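PDB 4Q34: uncharacterized protein from Parabacteroides distasonis, which is of unknown function but, as a member of the alpha/beta hydrolase family, is a putative esterase that probably hydrolyses ester bonds. Local coordinates for residues F164-H175 with T189-Y198; Y237-D248 with Q279-P289. One frame throughout, in Å; residues are numbered along the deposited sequence.

Contact 1 (F164-H175 with T189-Y198); sequences FDKIGPGVFITH and TRNIKAIASY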
loop_
_atom_site.group_PDB
_atom_site.type_symbol
_atom_site.label_atom_id
_atom_site.label_comp_id
_atom_site.label_asym_id
_atom_site.label_seq_id
_atom_site.Cartn_x
_atom_site.Cartn_y
_atom_site.Cartn_z
ATOM N N PHE A 164 -6.456 -15.669 7.593
ATOM C CA PHE A 164 -6.950 -16.986 7.234
ATOM C C PHE A 164 -8.202 -17.345 8.021
ATOM O O PHE A 164 -9.113 -17.947 7.502
ATOM C CB PHE A 164 -5.881 -18.055 7.407
ATOM C CG PHE A 164 -4.935 -18.123 6.245
ATOM C CD1 PHE A 164 -5.318 -18.727 5.064
ATOM C CD2 PHE A 164 -3.701 -17.539 6.309
ATOM C CE1 PHE A 164 -4.479 -18.763 3.965
ATOM C CE2 PHE A 164 -2.829 -17.612 5.235
ATOM C CZ PHE A 164 -3.236 -18.205 4.056
ATOM N N ASP A 165 -8.249 -16.966 9.280
ATOM C CA ASP A 165 -9.472 -17.217 10.045
ATOM C C ASP A 165 -10.680 -16.502 9.475
ATOM O O ASP A 165 -11.813 -17.032 9.511
ATOM C CB ASP A 165 -9.249 -16.828 11.495
ATOM C CG ASP A 165 -8.401 -17.856 12.260
ATOM O OD1 ASP A 165 -8.097 -18.955 11.725
ATOM O OD2 ASP A 165 -8.057 -17.537 13.421
ATOM N N LYS A 166 -10.469 -15.306 8.979
ATOM C CA LYS A 166 -11.518 -14.483 8.412
ATOM C C LYS A 166 -12.043 -15.023 7.081
ATOM O O LYS A 166 -13.251 -15.101 6.887
ATOM C CB LYS A 166 -11.025 -13.053 8.214
ATOM C CG LYS A 166 -11.997 -12.055 7.607
ATOM C CD LYS A 166 -11.332 -10.695 7.397
ATOM C CE LYS A 166 -12.217 -9.756 6.599
ATOM N NZ LYS A 166 -13.470 -9.417 7.349
ATOM N N ILE A 167 -11.136 -15.343 6.159
ATOM C CA ILE A 167 -11.535 -15.653 4.792
ATOM C C ILE A 167 -11.785 -17.114 4.519
ATOM O O ILE A 167 -12.289 -17.468 3.443
ATOM C CB ILE A 167 -10.541 -15.101 3.762
ATOM C CG1 ILE A 167 -9.179 -15.815 3.808
ATOM C CG2 ILE A 167 -10.381 -13.620 3.982
ATOM C CD1 ILE A 167 -8.280 -15.382 2.660
ATOM N N GLY A 168 -11.438 -17.981 5.452
ATOM C CA GLY A 168 -11.651 -19.407 5.256
ATOM C C GLY A 168 -10.463 -20.121 4.658
ATOM O O GLY A 168 -9.373 -19.518 4.460
ATOM N N PRO A 169 -10.612 -21.444 4.463
ATOM C CA PRO A 169 -9.515 -22.261 3.975
ATOM C C PRO A 169 -8.917 -21.676 2.703
ATOM O O PRO A 169 -9.663 -21.294 1.796
ATOM C CB PRO A 169 -10.180 -23.615 3.726
ATOM C CG PRO A 169 -11.216 -23.678 4.807
ATOM C CD PRO A 169 -11.769 -22.268 4.856
ATOM N N GLY A 170 -7.589 -21.546 2.682
ATOM C CA GLY A 170 -6.870 -21.009 1.520
ATOM C C GLY A 170 -5.462 -21.528 1.435
ATOM O O GLY A 170 -5.017 -22.335 2.234
ATOM N N VAL A 171 -4.761 -21.029 0.455
ATOM C CA VAL A 171 -3.401 -21.429 0.184
ATOM C C VAL A 171 -2.500 -20.236 0.462
ATOM O O VAL A 171 -2.802 -19.106 0.046
ATOM C CB VAL A 171 -3.240 -21.846 -1.303
ATOM C CG1 VAL A 171 -1.799 -22.180 -1.621
ATOM C CG2 VAL A 171 -4.168 -22.990 -1.642
ATOM N N PHE A 172 -1.367 -20.499 1.136
ATOM C CA PHE A 172 -0.431 -19.459 1.554
ATOM C C PHE A 172 0.777 -19.533 0.635
ATOM O O PHE A 172 1.415 -20.597 0.531
ATOM C CB PHE A 172 -0.015 -19.645 3.018
ATOM C CG PHE A 172 0.427 -18.391 3.751
ATOM C CD1 PHE A 172 0.278 -17.116 3.238
ATOM C CD2 PHE A 172 0.958 -18.511 5.032
ATOM C CE1 PHE A 172 0.645 -15.994 3.962
ATOM C CE2 PHE A 172 1.331 -17.386 5.768
ATOM C CZ PHE A 172 1.201 -16.130 5.226
ATOM N N ILE A 173 1.028 -18.432 -0.063
ATOM C CA ILE A 173 2.159 -18.322 -0.997
ATOM C C ILE A 173 3.115 -17.302 -0.393
ATOM O O ILE A 173 2.741 -16.143 -0.254
ATOM C CB ILE A 173 1.748 -17.821 -2.396
ATOM C CG1 ILE A 173 0.448 -18.502 -2.866
ATOM C CG2 ILE A 173 2.895 -18.024 -3.394
ATOM C CD1 ILE A 173 0.587 -19.988 -3.044
ATOM N N THR A 174 4.339 -17.727 -0.072
ATOM C CA THR A 174 5.284 -16.913 0.673
ATOM C C THR A 174 6.590 -16.719 -0.059
ATOM O O THR A 174 6.918 -17.441 -1.017
ATOM C CB THR A 174 5.564 -17.483 2.079
ATOM O OG1 THR A 174 6.320 -18.693 2.000
ATOM C CG2 THR A 174 4.240 -17.736 2.853
ATOM N N HIS A 175 7.337 -15.723 0.415
ATOM C CA HIS A 175 8.639 -15.392 -0.135
ATOM C C HIS A 175 9.652 -15.017 0.940
ATOM O O HIS A 175 9.401 -14.141 1.742
ATOM C CB HIS A 175 8.482 -14.175 -1.053
ATOM C CG HIS A 175 9.734 -13.815 -1.787
ATOM N ND1 HIS A 175 10.109 -12.516 -2.026
ATOM C CD2 HIS A 175 10.675 -14.592 -2.379
ATOM C CE1 HIS A 175 11.255 -12.500 -2.671
ATOM N NE2 HIS A 175 11.593 -13.747 -2.944
ATOM N N THR A 189 -3.643 -21.390 12.819
ATOM C CA THR A 189 -4.908 -21.396 12.114
ATOM C C THR A 189 -5.133 -22.783 11.549
ATOM O O THR A 189 -4.171 -23.489 11.250
ATOM C CB THR A 189 -4.936 -20.329 11.010
ATOM O OG1 THR A 189 -6.208 -20.373 10.347
ATOM C CG2 THR A 189 -3.890 -20.584 9.935
ATOM N N ARG A 190 -6.411 -23.164 11.442
ATOM C CA ARG A 190 -6.854 -24.368 10.751
ATOM C C ARG A 190 -7.000 -24.172 9.251
ATOM O O ARG A 190 -7.078 -25.143 8.500
ATOM C CB ARG A 190 -8.212 -24.820 11.319
ATOM C CG ARG A 190 -8.141 -25.477 12.686
ATOM C CD ARG A 190 -7.761 -26.957 12.615
ATOM N NE ARG A 190 -8.872 -27.803 12.186
ATOM C CZ ARG A 190 -8.762 -29.109 11.973
ATOM N NH1 ARG A 190 -7.596 -29.714 12.154
ATOM N NH2 ARG A 190 -9.815 -29.806 11.586
ATOM N N ASN A 191 -6.990 -22.918 8.810
ATOM C CA ASN A 191 -7.422 -22.553 7.474
ATOM C C ASN A 191 -6.312 -22.435 6.403
ATOM O O ASN A 191 -6.552 -21.898 5.321
ATOM C CB ASN A 191 -8.210 -21.282 7.544
ATOM C CG ASN A 191 -9.642 -21.529 7.984
ATOM O OD1 ASN A 191 -10.086 -22.690 8.048
ATOM N ND2 ASN A 191 -10.396 -20.465 8.205
ATOM N N ILE A 192 -5.113 -22.928 6.690
ATOM C CA ILE A 192 -4.088 -23.063 5.641
ATOM C C ILE A 192 -4.154 -24.462 5.055
ATOM O O ILE A 192 -3.853 -25.465 5.713
ATOM C CB ILE A 192 -2.668 -22.735 6.165
ATOM C CG1 ILE A 192 -2.552 -21.238 6.378
ATOM C CG2 ILE A 192 -1.611 -23.193 5.141
ATOM C CD1 ILE A 192 -1.405 -20.833 7.276
ATOM N N LYS A 193 -4.525 -24.541 3.787
ATOM C CA LYS A 193 -4.655 -25.838 3.129
ATOM C C LYS A 193 -3.314 -26.358 2.550
ATOM O O LYS A 193 -3.193 -27.535 2.266
ATOM C CB LYS A 193 -5.678 -25.756 1.972
ATOM C CG LYS A 193 -7.137 -25.511 2.383
ATOM C CD LYS A 193 -7.776 -26.762 2.949
ATOM C CE LYS A 193 -8.006 -27.834 1.877
ATOM N NZ LYS A 193 -8.808 -28.943 2.470
ATOM N N ALA A 194 -2.378 -25.441 2.322
ATOM C CA ALA A 194 -1.128 -25.722 1.601
ATOM C C ALA A 194 -0.289 -24.484 1.642
ATOM O O ALA A 194 -0.792 -23.362 1.809
ATOM C CB ALA A 194 -1.366 -26.158 0.151
ATOM N N ILE A 195 1.004 -24.691 1.468
ATOM C CA ILE A 195 1.954 -23.579 1.452
ATOM C C ILE A 195 2.908 -23.787 0.283
ATOM O O ILE A 195 3.484 -24.874 0.185
ATOM C CB ILE A 195 2.802 -23.499 2.728
ATOM C CG1 ILE A 195 1.944 -23.306 3.969
ATOM C CG2 ILE A 195 3.820 -22.372 2.614
ATOM C CD1 ILE A 195 2.684 -23.487 5.278
ATOM N N ALA A 196 3.040 -22.755 -0.551
ATOM C CA ALA A 196 4.090 -22.672 -1.562
ATOM C C ALA A 196 5.012 -21.534 -1.170
ATOM O O ALA A 196 4.548 -20.398 -0.981
ATOM C CB ALA A 196 3.515 -22.402 -2.947
ATOM N N SER A 197 6.305 -21.802 -1.128
ATOM C CA SER A 197 7.264 -20.792 -0.727
ATOM C C SER A 197 8.377 -20.614 -1.740
ATOM O O SER A 197 9.034 -21.610 -2.145
ATOM C CB SER A 197 7.845 -21.120 0.659
ATOM O OG SER A 197 8.602 -20.030 1.164
ATOM N N TYR A 198 8.604 -19.353 -2.121
ATOM C CA TYR A 198 9.694 -18.997 -3.010
ATOM C C TYR A 198 10.916 -18.584 -2.183
ATOM O O TYR A 198 10.830 -17.639 -1.369
ATOM C CB TYR A 198 9.315 -17.860 -3.984
ATOM C CG TYR A 198 8.307 -18.340 -4.982
ATOM C CD1 TYR A 198 8.698 -18.973 -6.156
ATOM C CD2 TYR A 198 6.982 -18.276 -4.684
ATOM C CE1 TYR A 198 7.771 -19.506 -7.024
ATOM C CE2 TYR A 198 6.025 -18.784 -5.527
ATOM C CZ TYR A 198 6.424 -19.400 -6.721
ATOM O OH TYR A 198 5.495 -19.946 -7.582
HETATM O O HOH W 1 -8.548 -21.626 12.394
#
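The carbonyl O of F164 is gripped from opposite faces of its plane: N191 ND2 reaches it across the contact at 2.9 Å, and G168 N closes the last turn of the helix on it. ND2 comes from above the carbonyl plane, 39° out of it, while the oxygen lies close to the plane of the N191 amide. On the next helix residue, D165 OD1 accepts from T189 OG1 (2.7 Å) on the syn side but well out of the carboxylate plane; the same hydroxyl accepts from N191 N, an ST turn. Over the F164 ring, I192 CG1 makes a CH-pi contact 3.6 Å from the centroid and only 3° off the normal, while F172 CD1 meets the ring edge. An alanine at F164 is likely to leave I192 CG1 without its aromatic platform and open a gap beside F172. Strands 170-175 and 192-198 run nearly parallel, linked by helix 178-185 in a beta-alpha-beta crossover of the alpha/beta hydrolase sheet. T174 OG1, set between backbone N and carbonyl carbon (chi1 70°), shares a hydrogen bond of 2.8 Å with S197 OG, in which either hydroxyl could be the donor. On the other face I173 CG2 meets the Y198 ring edge at CE2, 3.9 Å away.

Contact 2 (Y237-D248 with Q279-P289); sequences YTKVPIVIYYGD and QGGDVTVIHLP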
loop_
_atom_site.group_PDB
_atom_site.type_symbol
_atom_site.label_atom_id
_atom_site.label_comp_id
_atom_site.label_asym_id
_atom_site.label_seq_id
_atom_site.Cartn_x
_atom_site.Cartn_y
_atom_site.Cartn_z
ATOM N N TYR A 237 3.967 -29.918 10.359
ATOM C CA TYR A 237 4.373 -29.607 9.003
ATOM C C TYR A 237 4.192 -30.798 8.033
ATOM O O TYR A 237 4.510 -30.676 6.861
ATOM C CB TYR A 237 5.826 -29.098 8.983
ATOM C CG TYR A 237 5.922 -27.837 9.831
ATOM C CD1 TYR A 237 5.515 -26.626 9.325
ATOM C CD2 TYR A 237 6.411 -27.868 11.124
ATOM C CE1 TYR A 237 5.514 -25.467 10.108
ATOM C CE2 TYR A 237 6.441 -26.728 11.896
ATOM C CZ TYR A 237 5.992 -25.531 11.392
ATOM O OH TYR A 237 6.064 -24.382 12.179
ATOM N N THR A 238 3.714 -31.938 8.562
ATOM C CA THR A 238 3.395 -33.098 7.759
ATOM C C THR A 238 1.968 -33.057 7.278
ATOM O O THR A 238 1.579 -33.951 6.538
ATOM C CB THR A 238 3.586 -34.455 8.494
ATOM O OG1 THR A 238 2.593 -34.619 9.533
ATOM C CG2 THR A 238 5.009 -34.612 9.057
ATOM N N LYS A 239 1.181 -32.100 7.761
ATOM C CA LYS A 239 -0.277 -32.188 7.652
ATOM C C LYS A 239 -0.875 -31.467 6.435
ATOM O O LYS A 239 -2.052 -31.642 6.163
ATOM C CB LYS A 239 -0.902 -31.657 8.948
ATOM C CG LYS A 239 -0.639 -32.605 10.135
ATOM C CD LYS A 239 -1.202 -32.045 11.424
ATOM C CE LYS A 239 -0.747 -32.875 12.614
ATOM N NZ LYS A 239 -1.374 -32.379 13.864
ATOM N N VAL A 240 -0.078 -30.682 5.716
ATOM C CA VAL A 240 -0.530 -30.002 4.491
ATOM C C VAL A 240 0.551 -30.132 3.444
ATOM O O VAL A 240 1.755 -30.224 3.766
ATOM C CB VAL A 240 -0.811 -28.502 4.710
ATOM C CG1 VAL A 240 -1.860 -28.321 5.781
ATOM C CG2 VAL A 240 0.464 -27.753 5.081
ATOM N N PRO A 241 0.151 -30.125 2.179
ATOM C CA PRO A 241 1.189 -30.110 1.155
ATOM C C PRO A 241 2.000 -28.828 1.131
ATOM O O PRO A 241 1.461 -27.723 1.275
ATOM C CB PRO A 241 0.423 -30.239 -0.180
ATOM C CG PRO A 241 -0.996 -30.236 0.153
ATOM C CD PRO A 241 -1.220 -30.108 1.635
ATOM N N ILE A 242 3.322 -28.980 0.974
ATOM C CA ILE A 242 4.219 -27.855 0.903
ATOM C C ILE A 242 5.130 -28.000 -0.317
ATOM O O ILE A 242 5.610 -29.096 -0.589
ATOM C CB ILE A 242 5.081 -27.777 2.174
ATOM C CG1 ILE A 242 4.195 -27.560 3.402
ATOM C CG2 ILE A 242 6.124 -26.682 2.071
ATOM C CD1 ILE A 242 4.902 -27.658 4.739
ATOM N N VAL A 243 5.282 -26.901 -1.057
ATOM C CA VAL A 243 6.267 -26.833 -2.155
ATOM C C VAL A 243 7.194 -25.630 -1.905
ATOM O O VAL A 243 6.774 -24.592 -1.459
ATOM C CB VAL A 243 5.602 -26.842 -3.573
ATOM C CG1 VAL A 243 4.788 -25.567 -3.817
ATOM C CG2 VAL A 243 6.652 -26.961 -4.676
ATOM N N ILE A 244 8.467 -25.810 -2.230
ATOM C CA ILE A 244 9.500 -24.807 -2.044
ATOM C C ILE A 244 10.255 -24.678 -3.361
ATOM O O ILE A 244 10.645 -25.703 -3.918
ATOM C CB ILE A 244 10.438 -25.240 -0.918
ATOM C CG1 ILE A 244 9.688 -25.179 0.428
ATOM C CG2 ILE A 244 11.656 -24.331 -0.832
ATOM C CD1 ILE A 244 10.327 -26.037 1.490
ATOM N N TYR A 245 10.429 -23.434 -3.851
ATOM C CA TYR A 245 11.147 -23.160 -5.106
ATOM C C TYR A 245 12.409 -22.341 -4.863
ATOM O O TYR A 245 12.389 -21.368 -4.108
ATOM C CB TYR A 245 10.268 -22.408 -6.120
ATOM C CG TYR A 245 8.990 -23.092 -6.494
ATOM C CD1 TYR A 245 8.956 -24.071 -7.469
ATOM C CD2 TYR A 245 7.794 -22.747 -5.872
ATOM C CE1 TYR A 245 7.772 -24.723 -7.815
ATOM C CE2 TYR A 245 6.603 -23.359 -6.234
ATOM C CZ TYR A 245 6.601 -24.362 -7.192
ATOM O OH TYR A 245 5.399 -24.954 -7.534
ATOM N N TYR A 246 13.518 -22.740 -5.490
ATOM C CA TYR A 246 14.731 -21.947 -5.535
ATOM C C TYR A 246 15.148 -21.720 -6.974
ATOM O O TYR A 246 15.076 -22.625 -7.818
ATOM C CB TYR A 246 15.918 -22.591 -4.742
ATOM C CG TYR A 246 15.770 -22.442 -3.250
ATOM C CD1 TYR A 246 16.249 -21.326 -2.594
ATOM C CD2 TYR A 246 15.115 -23.405 -2.504
ATOM C CE1 TYR A 246 16.058 -21.165 -1.219
ATOM C CE2 TYR A 246 14.915 -23.244 -1.128
ATOM C CZ TYR A 246 15.376 -22.141 -0.507
ATOM O OH TYR A 246 15.173 -21.991 0.853
ATOM N N GLY A 247 15.638 -20.522 -7.237
ATOM C CA GLY A 247 16.145 -20.170 -8.561
ATOM C C GLY A 247 17.600 -20.564 -8.822
ATOM O O GLY A 247 18.123 -21.535 -8.258
ATOM N N ASP A 248 18.239 -19.752 -9.657
ATOM C CA ASP A 248 19.523 -20.112 -10.298
ATOM C C ASP A 248 20.646 -19.246 -9.765
ATOM O O ASP A 248 20.449 -18.413 -8.886
ATOM C CB ASP A 248 19.336 -19.900 -11.805
ATOM C CG ASP A 248 20.208 -20.793 -12.649
ATOM O OD1 ASP A 248 21.150 -21.417 -12.108
ATOM O OD2 ASP A 248 19.934 -20.849 -13.874
ATOM N N GLN A 279 8.119 -38.859 7.920
ATOM C CA GLN A 279 7.123 -38.851 8.988
ATOM C C GLN A 279 5.702 -38.724 8.425
ATOM O O GLN A 279 4.744 -38.423 9.179
ATOM C CB GLN A 279 7.375 -37.679 9.945
ATOM C CG GLN A 279 8.600 -37.826 10.821
ATOM C CD GLN A 279 8.682 -39.173 11.524
ATOM O OE1 GLN A 279 7.857 -39.508 12.368
ATOM N NE2 GLN A 279 9.698 -39.941 11.180
ATOM N N GLY A 280 5.560 -38.917 7.113
ATOM C CA GLY A 280 4.245 -38.880 6.462
ATOM C C GLY A 280 3.848 -37.576 5.795
ATOM O O GLY A 280 2.683 -37.416 5.378
ATOM N N GLY A 281 4.779 -36.626 5.699
ATOM C CA GLY A 281 4.474 -35.351 5.085
ATOM C C GLY A 281 4.462 -35.393 3.562
ATOM O O GLY A 281 4.653 -36.436 2.952
ATOM N N ASP A 282 4.260 -34.218 2.988
ATOM C CA ASP A 282 4.188 -34.016 1.550
ATOM C C ASP A 282 4.874 -32.699 1.219
ATOM O O ASP A 282 4.203 -31.686 0.971
ATOM C CB ASP A 282 2.730 -33.982 1.127
ATOM C CG ASP A 282 2.556 -33.782 -0.355
ATOM O OD1 ASP A 282 3.568 -33.779 -1.087
ATOM O OD2 ASP A 282 1.402 -33.638 -0.787
ATOM N N VAL A 283 6.215 -32.721 1.244
ATOM C CA VAL A 283 7.011 -31.555 0.979
ATOM C C VAL A 283 7.854 -31.797 -0.267
ATOM O O VAL A 283 8.522 -32.806 -0.358
ATOM C CB VAL A 283 7.936 -31.250 2.171
ATOM C CG1 VAL A 283 8.685 -29.961 1.934
ATOM C CG2 VAL A 283 7.137 -31.231 3.475
ATOM N N THR A 284 7.779 -30.865 -1.193
ATOM C CA THR A 284 8.492 -30.939 -2.482
ATOM C C THR A 284 9.401 -29.737 -2.549
ATOM O O THR A 284 8.972 -28.612 -2.265
ATOM C CB THR A 284 7.476 -30.885 -3.636
ATOM O OG1 THR A 284 6.548 -31.980 -3.518
ATOM C CG2 THR A 284 8.156 -30.976 -4.990
ATOM N N VAL A 285 10.658 -29.969 -2.925
ATOM C CA VAL A 285 11.581 -28.899 -3.155
ATOM C C VAL A 285 12.023 -28.946 -4.600
ATOM O O VAL A 285 12.484 -29.982 -5.048
ATOM C CB VAL A 285 12.799 -29.003 -2.250
ATOM C CG1 VAL A 285 13.751 -27.845 -2.500
ATOM C CG2 VAL A 285 12.360 -29.040 -0.792
ATOM N N ILE A 286 11.844 -27.830 -5.299
ATOM C CA ILE A 286 12.158 -27.722 -6.721
ATOM C C ILE A 286 13.212 -26.660 -6.954
ATOM O O ILE A 286 13.024 -25.496 -6.586
ATOM C CB ILE A 286 10.879 -27.399 -7.498
ATOM C CG1 ILE A 286 9.998 -28.649 -7.508
ATOM C CG2 ILE A 286 11.219 -26.972 -8.921
ATOM C CD1 ILE A 286 8.589 -28.405 -7.918
ATOM N N HIS A 287 14.324 -27.057 -7.564
ATOM C CA HIS A 287 15.353 -26.140 -7.953
ATOM C C HIS A 287 15.090 -25.890 -9.420
ATOM O O HIS A 287 15.209 -26.804 -10.264
ATOM C CB HIS A 287 16.727 -26.759 -7.718
ATOM C CG HIS A 287 17.868 -25.851 -8.049
ATOM N ND1 HIS A 287 19.086 -26.332 -8.478
ATOM C CD2 HIS A 287 17.973 -24.501 -8.068
ATOM C CE1 HIS A 287 19.902 -25.323 -8.726
ATOM N NE2 HIS A 287 19.256 -24.201 -8.476
ATOM N N LEU A 288 14.720 -24.660 -9.736
ATOM C CA LEU A 288 14.103 -24.370 -11.013
ATOM C C LEU A 288 14.942 -24.841 -12.237
ATOM O O LEU A 288 14.371 -25.364 -13.165
ATOM C CB LEU A 288 13.720 -22.896 -11.088
ATOM C CG LEU A 288 12.592 -22.411 -10.146
ATOM C CD1 LEU A 288 12.390 -20.885 -10.185
ATOM C CD2 LEU A 288 11.338 -23.090 -10.608
ATOM N N PRO A 289 16.263 -24.682 -12.227
ATOM C CA PRO A 289 17.033 -25.120 -13.429
ATOM C C PRO A 289 16.916 -26.602 -13.712
ATOM O O PRO A 289 16.960 -27.044 -14.874
ATOM C CB PRO A 289 18.475 -24.776 -13.078
ATOM C CG PRO A 289 18.367 -23.672 -12.100
ATOM C CD PRO A 289 17.083 -23.861 -11.336
HETATM O O HOH W 2 3.674 -31.915 4.551
HETATM O O HOH W 3 4.351 -31.121 -2.083
HETATM O O HOH W 4 21.778 -22.750 -9.315
#
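The H287 ring lies with P289 CD 3.4 Å above one face, offset toward the rim, and with G247 O and a water in its plane at the edge. That water, hydrogen-bonded to H287 NE2, donates to D248 OD1, a long bond of 3.2 Å from its oxygen, and so spans the two segments; ND1 of H287 turns to E290. CG of H287 stands anti to the backbone N (chi1 -178°), which carries the imidazole back toward G247. Next to it, P289 CG packs 3.5 Å from D248 CG, whose carboxylate is held through OD2 by G295 N. The Y245 and I286 side chains lie side by side, Y245 CE1 3.8 Å from I286 CD1, and the Y245 ring also stacks with Y198; the I286 methyl crosses to V243 CG2. Strands 242-246 and 283-287 are parallel, 14° apart, and form a beta-alpha-beta unit through helix 257-277, with 283-287 the last strand of the alpha/beta hydrolase sheet. Six backbone hydrogen bonds join the segments, from I242 N to D282 O (2.8 Å) through L288 N to Y246 O. On the opposite face from Y245, I242 and V283 lie side by side. Just before the strands, one water donates to Y237 O and V240 O and accepts from D282 N at 2.8 Å, linking the two backbones. There T238 CB rests 3.6 Å from G281 CA.

Contacts 1 and 2 are successive parallel pairings in one sheet, and strands 192-198 and 242-246 join them: S197 N lies 2.8 Å from V243 O and S197 O 2.9 Å from Y245 N, both probable hydrogen bonds. Their centres are about 15 Å apart. Contact 1 is the more buried, 13 of its 19 touching residues being buried against 9 of 22 in contact 2, which includes the sheet's outermost strand, 283-287. Contact 1 adds direct side-chain bonds, from N191, T189 and the T174-S197 pair, beside one bridging water, whereas contact 2 has waters linking its segments at both ends. Helix 306-319 packs on both contacts.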